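Local atomic coordinates of SprT-like domain-containing protein Spartan (Homo sapiens, PDB entry 6MDW), a protein that cleaves proteins covalently cross-linked to DNA, as a DNA-dependent zinc metalloprotease acting during DNA synthesis, this chain being its protease and zinc-binding region. Residues Cys68-Ser73 against Glu87-Glu92. Numbering follows the deposited sequence.
Sequences CSIRLS and ETLLHE. With ZN (zinc ion), chain F.
I70 overlaps the stem of E92, its CG2 methyl lying 3.7 Å from E92 CB. The contact seats the HExxH helix of this zinc metalloprotease, 82-100, on the central strand of its three-stranded sheet, strand 68-73. Strand and helix segments run nearly antiparallel, at 160°, with axes 9.3 Å apart, and no hydrogen bond joins them: the interface is buried and apolar. In I70 the CG2 branch stands anti to the backbone N, which directs it onto the E92 stem, while CD1 lies against the E92 backbone carbonyl, 4.0 Å from its C atom. The chain of E92, the active-site glutamate, bends at chi2 (-52°), so that its aliphatic part faces the sheet and its carboxylate turns aside from I70. Replacing I70 by an alanine is likely to open a gap against the E92 stem and leave that catalytic side chain less firmly positioned. One helical turn earlier, L72 meets T88 and L89. In the conformer described here, its CD2 packs 3.6 Å from T88 CG2, the two side chains pointing past one another, methyl beside methyl, and its CD1 lies 4.2 Å from L89 CB. The T88 hydroxyl turns back to its own helix, where OG1 is hydrogen-bonded to D84 O. L89 continues the apolar layer toward L28 and F32 of helix 25-36. Beside E92, the H91 ring is held at both ends, which together set its rotation: ND1 is hydrogen-bonded to T130 O, and NE2 binds the catalytic zinc, shared with H95 and H110, at 2.0 Å.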
# COMPACT_ATOMS: atom_id res chain seq x y z
N CYS A 68 6.63 -2.88 -11.06
CA CYS A 68 5.86 -2.72 -9.83
C CYS A 68 5.32 -1.29 -9.77
O CYS A 68 6.02 -0.33 -10.12
CB CYS A 68 6.74 -3.03 -8.62
SG CYS A 68 5.90 -2.74 -7.04
N SER A 69 4.04 -1.16 -9.38
CA SER A 69 3.33 0.12 -9.30
C SER A 69 2.86 0.32 -7.85
O SER A 69 2.41 -0.66 -7.23
CB SER A 69 2.14 0.15 -10.24
OG SER A 69 2.54 0.20 -11.62
N ILE A 70 2.97 1.55 -7.35
CA ILE A 70 2.40 1.92 -6.06
C ILE A 70 1.38 3.02 -6.33
O ILE A 70 1.65 3.94 -7.11
CB ILE A 70 3.50 2.42 -5.10
CG1 ILE A 70 4.50 1.31 -4.80
CG2 ILE A 70 2.93 3.05 -3.83
CD1 ILE A 70 5.73 1.82 -4.02
N ARG A 71 0.23 2.96 -5.63
CA ARG A 71 -0.81 3.95 -5.67
C ARG A 71 -1.12 4.41 -4.25
O ARG A 71 -1.22 3.53 -3.37
CB ARG A 71 -2.05 3.34 -6.32
CG ARG A 71 -1.75 2.68 -7.65
CD ARG A 71 -1.45 3.77 -8.65
NE ARG A 71 -1.34 3.22 -9.99
CZ ARG A 71 -0.20 3.08 -10.65
NH1 ARG A 71 0.95 3.33 -10.06
NH2 ARG A 71 -0.23 2.74 -11.93
N LEU A 72 -1.25 5.72 -4.07
CA LEU A 72 -1.60 6.35 -2.80
C LEU A 72 -2.96 7.03 -2.96
O LEU A 72 -3.18 7.73 -3.97
CB LEU A 72 -0.55 7.40 -2.40
CG LEU A 72 0.79 6.85 -1.93
CD1 LEU A 72 1.76 7.96 -1.68
CD2 LEU A 72 0.65 6.04 -0.65
N SER A 73 -3.84 6.88 -1.97
CA SER A 73 -5.19 7.43 -2.02
C SER A 73 -5.16 8.93 -1.74
O SER A 73 -4.95 9.35 -0.60
CB SER A 73 -6.05 6.72 -1.02
OG SER A 73 -7.31 7.35 -0.96
N GLU A 87 4.49 7.37 6.03
CA GLU A 87 4.47 6.02 6.57
C GLU A 87 3.73 5.07 5.62
O GLU A 87 4.11 3.90 5.47
CB GLU A 87 3.91 5.98 7.99
CG GLU A 87 4.85 6.63 8.98
CD GLU A 87 4.34 6.82 10.39
OE1 GLU A 87 3.12 6.71 10.62
OE2 GLU A 87 5.18 7.18 11.28
N THR A 88 2.69 5.56 4.94
CA THR A 88 1.97 4.72 3.97
C THR A 88 2.89 4.42 2.78
O THR A 88 3.02 3.28 2.32
CB THR A 88 0.65 5.36 3.50
OG1 THR A 88 -0.17 5.57 4.66
CG2 THR A 88 -0.04 4.47 2.49
N LEU A 89 3.56 5.46 2.27
CA LEU A 89 4.42 5.29 1.11
C LEU A 89 5.54 4.30 1.46
O LEU A 89 5.86 3.42 0.68
CB LEU A 89 5.00 6.64 0.69
CG LEU A 89 6.07 6.60 -0.41
CD1 LEU A 89 5.61 5.92 -1.66
CD2 LEU A 89 6.58 7.99 -0.71
N LEU A 90 6.15 4.48 2.65
CA LEU A 90 7.32 3.64 3.00
C LEU A 90 6.86 2.18 3.14
O LEU A 90 7.57 1.26 2.75
CB LEU A 90 8.00 4.18 4.25
CG LEU A 90 8.86 5.41 4.02
CD1 LEU A 90 9.24 6.02 5.35
CD2 LEU A 90 10.08 5.09 3.16
N HIS A 91 5.67 1.96 3.73
CA HIS A 91 5.10 0.62 3.83
C HIS A 91 4.99 -0.03 2.44
O HIS A 91 5.45 -1.14 2.23
CB HIS A 91 3.75 0.69 4.54
CG HIS A 91 3.02 -0.60 4.68
ND1 HIS A 91 2.73 -1.14 5.93
CD2 HIS A 91 2.50 -1.45 3.76
CE1 HIS A 91 2.07 -2.28 5.75
NE2 HIS A 91 1.93 -2.51 4.43
N GLU A 92 4.40 0.70 1.49
CA GLU A 92 4.26 0.18 0.15
C GLU A 92 5.63 -0.07 -0.51
O GLU A 92 5.81 -1.04 -1.22
CB GLU A 92 3.44 1.11 -0.75
CG GLU A 92 2.02 1.35 -0.25
CD GLU A 92 1.25 0.09 0.06
OE1 GLU A 92 1.43 -0.96 -0.60
OE2 GLU A 92 0.44 0.15 1.02
ZN ZN F . 0.99 -4.11 3.60